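Local coordinates for protein PrgB (Enterococcus faecalis, PDB 6EVU) that promotes cell aggregation, biofilm formation and conjugation through DNA binding and compaction, represented here by its adhesin domain, at residues A[210-215]-A[284-289]; A[136-141]-A[159-164]. All blocks are in the same frame, centred on the assembly; numbering follows the deposited sequence.

Contact 1: A[210-215]-A[284-289]; sequences HAEFVS and FGMTTK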
loop_
_atom_site.group_PDB
_atom_site.type_symbol
_atom_site.label_atom_id
_atom_site.label_comp_id
_atom_site.label_asym_id
_atom_site.label_seq_id
_atom_site.Cartn_x
_atom_site.Cartn_y
_atom_site.Cartn_z
ATOM N N HIS A 210 11.121 -3.540 -11.512
ATOM C CA HIS A 210 10.877 -3.289 -10.094
ATOM C C HIS A 210 9.605 -4.003 -9.680
ATOM O O HIS A 210 8.765 -4.336 -10.520
ATOM C CB HIS A 210 10.781 -1.777 -9.781
ATOM C CG HIS A 210 9.469 -1.144 -10.122
ATOM N ND1 HIS A 210 9.196 -0.616 -11.367
ATOM C CD2 HIS A 210 8.372 -0.912 -9.365
ATOM C CE1 HIS A 210 7.970 -0.115 -11.365
ATOM N NE2 HIS A 210 7.448 -0.284 -10.164
ATOM N N ALA A 211 9.426 -4.174 -8.370
ATOM C CA ALA A 211 8.185 -4.767 -7.874
ATOM C C ALA A 211 7.664 -3.971 -6.686
ATOM O O ALA A 211 8.455 -3.492 -5.875
ATOM C CB ALA A 211 8.361 -6.216 -7.426
ATOM N N GLU A 212 6.339 -3.836 -6.621
ATOM C CA GLU A 212 5.647 -3.394 -5.403
ATOM C C GLU A 212 5.510 -4.586 -4.456
ATOM O O GLU A 212 5.267 -5.725 -4.904
ATOM C CB GLU A 212 4.282 -2.774 -5.730
ATOM C CG GLU A 212 4.406 -1.725 -6.799
ATOM C CD GLU A 212 3.238 -0.776 -6.890
ATOM O OE1 GLU A 212 2.197 -1.025 -6.244
ATOM O OE2 GLU A 212 3.338 0.198 -7.673
ATOM N N PHE A 213 5.743 -4.341 -3.156
ATOM C CA PHE A 213 5.771 -5.394 -2.131
ATOM C C PHE A 213 5.074 -4.937 -0.858
ATOM O O PHE A 213 4.793 -3.743 -0.666
ATOM C CB PHE A 213 7.222 -5.802 -1.765
ATOM C CG PHE A 213 8.036 -4.682 -1.109
ATOM C CD1 PHE A 213 8.026 -4.504 0.269
ATOM C CD2 PHE A 213 8.840 -3.858 -1.896
ATOM C CE1 PHE A 213 8.767 -3.512 0.868
ATOM C CE2 PHE A 213 9.621 -2.863 -1.305
ATOM C CZ PHE A 213 9.583 -2.675 0.066
ATOM N N VAL A 214 4.813 -5.912 0.024
ATOM C CA VAL A 214 4.556 -5.687 1.432
ATOM C C VAL A 214 5.560 -6.483 2.253
ATOM O O VAL A 214 6.148 -7.449 1.771
ATOM C CB VAL A 214 3.114 -6.072 1.797
ATOM C CG1 VAL A 214 2.166 -5.111 1.109
ATOM C CG2 VAL A 214 2.786 -7.595 1.389
ATOM N N SER A 215 5.793 -6.045 3.493
ATOM C CA SER A 215 6.811 -6.679 4.336
ATOM C C SER A 215 6.590 -6.245 5.780
ATOM O O SER A 215 5.727 -5.401 6.067
ATOM C CB SER A 215 8.222 -6.303 3.875
ATOM O OG SER A 215 8.392 -4.914 4.108
ATOM N N PHE A 284 4.662 -1.317 3.255
ATOM C CA PHE A 284 4.490 -1.522 1.815
ATOM C C PHE A 284 5.553 -0.716 1.084
ATOM O O PHE A 284 6.054 0.278 1.601
ATOM C CB PHE A 284 3.048 -1.172 1.325
ATOM C CG PHE A 284 2.650 0.283 1.588
ATOM C CD1 PHE A 284 2.900 1.256 0.652
ATOM C CD2 PHE A 284 2.028 0.625 2.782
ATOM C CE1 PHE A 284 2.530 2.591 0.888
ATOM C CE2 PHE A 284 1.633 1.983 3.027
ATOM C CZ PHE A 284 1.920 2.943 2.063
ATOM N N GLY A 285 5.857 -1.070 -0.153
ATOM C CA GLY A 285 6.897 -0.321 -0.817
ATOM C C GLY A 285 7.173 -0.789 -2.223
ATOM O O GLY A 285 6.321 -1.408 -2.885
ATOM N N MET A 286 8.314 -0.340 -2.712
ATOM C CA MET A 286 8.774 -0.678 -4.051
ATOM C C MET A 286 10.244 -1.055 -3.978
ATOM O O MET A 286 11.029 -0.343 -3.348
ATOM C CB MET A 286 8.580 0.490 -5.028
ATOM C CG MET A 286 7.213 1.170 -4.876
ATOM S SD MET A 286 7.134 2.672 -5.935
ATOM C CE MET A 286 6.981 1.916 -7.583
ATOM N N THR A 287 10.621 -2.147 -4.667
ATOM C CA THR A 287 12.009 -2.598 -4.681
ATOM C C THR A 287 12.517 -2.815 -6.109
ATOM O O THR A 287 11.817 -3.370 -6.964
ATOM C CB THR A 287 12.192 -3.878 -3.861
ATOM O OG1 THR A 287 13.593 -4.118 -3.764
ATOM C CG2 THR A 287 11.478 -5.091 -4.526
ATOM N N THR A 288 13.694 -2.288 -6.396
ATOM C CA THR A 288 14.358 -2.585 -7.659
ATOM C C THR A 288 15.353 -3.684 -7.455
ATOM O O THR A 288 16.293 -3.826 -8.257
ATOM C CB THR A 288 15.074 -1.365 -8.228
ATOM O OG1 THR A 288 15.991 -0.897 -7.246
ATOM C CG2 THR A 288 14.068 -0.236 -8.603
ATOM N N LYS A 289 15.244 -4.367 -6.323
ATOM C CA LYS A 289 16.270 -5.285 -5.831
ATOM C C LYS A 289 17.654 -4.652 -5.867
ATOM O O LYS A 289 18.657 -5.352 -5.954
ATOM C CB LYS A 289 16.254 -6.606 -6.612
ATOM C CG LYS A 289 15.069 -7.491 -6.275
ATOM C CD LYS A 289 14.991 -8.697 -7.201
ATOM C CE LYS A 289 15.122 -9.993 -6.421
ATOM N NZ LYS A 289 16.371 -9.952 -5.613
#

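Contact 2: A[136-141]-A[159-164]; sequences QSSPSQ and IGTNRV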
loop_
_atom_site.group_PDB
_atom_site.type_symbol
_atom_site.label_atom_id
_atom_site.label_comp_id
_atom_site.label_asym_id
_atom_site.label_seq_id
_atom_site.Cartn_x
_atom_site.Cartn_y
_atom_site.Cartn_z
ATOM N N GLN A 136 10.234 4.439 6.098
ATOM C CA GLN A 136 11.276 3.473 6.412
ATOM C C GLN A 136 12.434 3.414 5.415
ATOM O O GLN A 136 13.583 3.175 5.836
ATOM C CB GLN A 136 10.642 2.086 6.554
ATOM C CG GLN A 136 9.746 2.070 7.800
ATOM C CD GLN A 136 9.262 0.684 8.085
ATOM O OE1 GLN A 136 8.685 0.064 7.220
ATOM N NE2 GLN A 136 9.504 0.190 9.299
ATOM N N SER A 137 12.186 3.644 4.124
ATOM C CA SER A 137 13.266 3.639 3.143
ATOM C C SER A 137 12.888 4.620 2.029
ATOM O O SER A 137 11.716 4.738 1.658
ATOM C CB SER A 137 13.511 2.234 2.555
ATOM O OG SER A 137 14.663 2.187 1.708
ATOM N N SER A 138 13.910 5.328 1.528
ATOM C CA SER A 138 13.686 6.254 0.417
ATOM C C SER A 138 14.918 6.302 -0.455
ATOM O O SER A 138 16.024 6.432 0.079
ATOM C CB SER A 138 13.365 7.683 0.883
ATOM O OG SER A 138 13.619 8.659 -0.152
ATOM N N PRO A 139 14.765 6.277 -1.783
ATOM C CA PRO A 139 15.918 6.418 -2.694
ATOM C C PRO A 139 16.269 7.839 -3.126
ATOM O O PRO A 139 17.087 7.992 -4.053
ATOM C CB PRO A 139 15.457 5.626 -3.925
ATOM C CG PRO A 139 13.976 6.022 -3.992
ATOM C CD PRO A 139 13.508 5.985 -2.504
ATOM N N SER A 140 15.635 8.878 -2.551
ATOM C CA SER A 140 15.965 10.238 -2.971
ATOM C C SER A 140 17.171 10.755 -2.187
ATOM O O SER A 140 17.552 10.221 -1.118
ATOM C CB SER A 140 14.773 11.195 -2.782
ATOM O OG SER A 140 14.360 11.233 -1.418
ATOM N N GLN A 141 17.754 11.822 -2.733
ATOM C CA GLN A 141 18.964 12.385 -2.136
ATOM C C GLN A 141 18.688 12.852 -0.721
ATOM O O GLN A 141 19.537 12.680 0.174
ATOM C CB GLN A 141 19.491 13.547 -2.996
ATOM C CG GLN A 141 20.807 14.166 -2.528
ATOM C CD GLN A 141 21.902 13.118 -2.525
ATOM O OE1 GLN A 141 22.037 12.346 -3.490
ATOM N NE2 GLN A 141 22.655 13.040 -1.423
ATOM N N ILE A 159 2.312 7.448 -2.695
ATOM C CA ILE A 159 3.585 7.763 -2.043
ATOM C C ILE A 159 4.705 7.628 -3.056
ATOM O O ILE A 159 4.773 6.648 -3.815
ATOM C CB ILE A 159 3.799 6.842 -0.806
ATOM C CG1 ILE A 159 2.768 7.251 0.310
ATOM C CG2 ILE A 159 5.298 6.893 -0.269
ATOM C CD1 ILE A 159 2.729 6.399 1.498
ATOM N N GLY A 160 5.663 8.564 -3.015
ATOM C CA GLY A 160 6.773 8.406 -3.950
ATOM C C GLY A 160 7.799 9.508 -3.776
ATOM O O GLY A 160 7.577 10.477 -3.041
ATOM N N THR A 161 8.913 9.357 -4.500
ATOM C CA THR A 161 9.975 10.365 -4.512
ATOM C C THR A 161 10.859 10.114 -5.735
ATOM O O THR A 161 10.622 9.205 -6.518
ATOM C CB THR A 161 10.767 10.340 -3.195
ATOM O OG1 THR A 161 11.645 11.502 -3.182
ATOM C CG2 THR A 161 11.649 9.099 -3.118
ATOM N N ASN A 162 11.864 10.943 -5.896
ATOM C CA ASN A 162 12.867 10.798 -6.941
ATOM C C ASN A 162 13.776 9.615 -6.642
ATOM O O ASN A 162 14.216 9.446 -5.503
ATOM C CB ASN A 162 13.686 12.108 -6.924
ATOM C CG ASN A 162 14.701 12.178 -7.975
ATOM O OD1 ASN A 162 14.473 11.808 -9.129
ATOM N ND2 ASN A 162 15.835 12.738 -7.615
ATOM N N ARG A 163 14.205 8.885 -7.667
ATOM C CA ARG A 163 15.148 7.795 -7.409
ATOM C C ARG A 163 16.560 8.217 -7.819
ATOM O O ARG A 163 16.828 8.398 -9.005
ATOM C CB ARG A 163 14.741 6.522 -8.156
ATOM C CG ARG A 163 15.718 5.391 -7.938
ATOM C CD ARG A 163 15.252 4.040 -8.523
ATOM N NE ARG A 163 14.117 3.464 -7.799
ATOM C CZ ARG A 163 14.248 2.879 -6.615
ATOM N NH1 ARG A 163 15.440 2.794 -6.055
ATOM N NH2 ARG A 163 13.211 2.355 -6.007
ATOM N N VAL A 164 17.478 8.335 -6.849
ATOM C CA VAL A 164 18.886 8.564 -7.162
ATOM C C VAL A 164 19.765 7.351 -6.872
ATOM O O VAL A 164 20.936 7.348 -7.274
ATOM C CB VAL A 164 19.457 9.792 -6.407
ATOM C CG1 VAL A 164 18.615 11.026 -6.594
ATOM C CG2 VAL A 164 19.622 9.517 -4.950
HETATM O O HOH W 1 16.956 13.457 -4.977
#

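Contact 1: A[210-215]-A[284-289]
The carbonyl oxygen of Gly285 takes two hydrogen bonds, one from NE2 of Gln300 and one from the backbone, Phe213 N to Gly285 O at 3.0 Å, and Glu212 CA also lies against it. Its backbone bond comes from above the carbonyl plane, 48° out of it. This belongs to an antiparallel pairing of strand 211-215 with the end of strand 280-287, part of the larger antiparallel sheet of this antigen I/II family adhesin domain. The neighbouring hydrogen-bonded pair, Ala211 with Thr287, is joined both ways, and its Thr287 N to Ala211 O bond, at 2.8 Å, is the straighter of the two.

The pairing illustrates how an aromatic side chain can lie over the glycine paired with it on the adjacent strand. With chi1 at 65°, Phe213 CG stands between its own N and carbonyl carbon, and the ring folds over the next strand. Gly285 CA then sits 3.9 Å from the centroid of the Phe213 ring in a CH-pi contact, while Thr287 N comes at the ring edge; Lys238 adds a cation-pi contact.

The face carrying Glu212 and Met286 packs differently. Met286 runs beside His210 in the same direction, and its bend at chi3 (73°) brings Met286 CE within 3.4 Å of His210 NE2. Farther along, Val214 CG1 meets Phe284 CB at 4.0 Å; the ring of Phe284 leads away from this pairing and stacks on Phe302. Where strand 280-287 ends, Thr287 OG1, already bonded to Asp168 OD1, accepts a hydrogen bond from Lys289 N at 3.1 Å in an ST turn.

Contact 2: A[136-141]-A[159-164]
Pro139 lies over one face of the Arg163 guanidinium, with Pro139 CG 4.0 Å above its plane and toward the rim, and Pro139 CB 3.5 Å from Arg163 NH1. The arginine leaves its backbone pointing away from 136-141, and a bend at chi3 (-70°) helps turn the guanidinium back over the proline. There two of its nitrogens are held by main-chain oxygens: NH1 by Lys167 O and Asn165 O, NH2 by Ser297 O.

A single direct hydrogen bond joins the backbones, Val164 N to Pro139 O at 2.8 Å and nearly straight at the hydrogen. The same oxygen is tightly packed by Val164 CG2, 3.1 Å from Pro139 O. A water then links Gln141 N to Asn162 ND2. Thr161 CG2 slides past Pro139 CD at 3.7 Å. Ser138 OG accepts a hydrogen bond from Ser140 N in an ST turn, and Ser138 OG and Ser140 OG both bond to Thr144 O, which also draws a weak bond from Thr161 OG1.

The contact thus joins two loops leaving strands of different sheets, 124-137, which ends in a classic beta bulge at Gln136 and Ser137 opposite Lys170, and 157-160. Ser138 and Thr161 rest on Leu145 of strand 145-150, whereas Pro139 reaches Val169 of strand 169-179.

In the fold
Strand 124-137 of the larger sheet runs into residues 136-141, and the chain then crosses to the smaller sheet for the hairpin of strands 145-150 and 157-160. Contact 2 closes this short loop. Strand 169-179 next returns to the larger sheet beside 124-137. A long excursion follows strand 211-215 before strand 280-287 comes back between 169-179 and 211-215, and contact 1 closes it. The two loops therefore follow in series, neither enclosing nor crossing the other. In space they meet: Phe284 CZ packs 3.6 Å from Ile159 CD1, bridging the two sheets, and Thr288 CG2 lies 3.7 Å from Arg163 CZ.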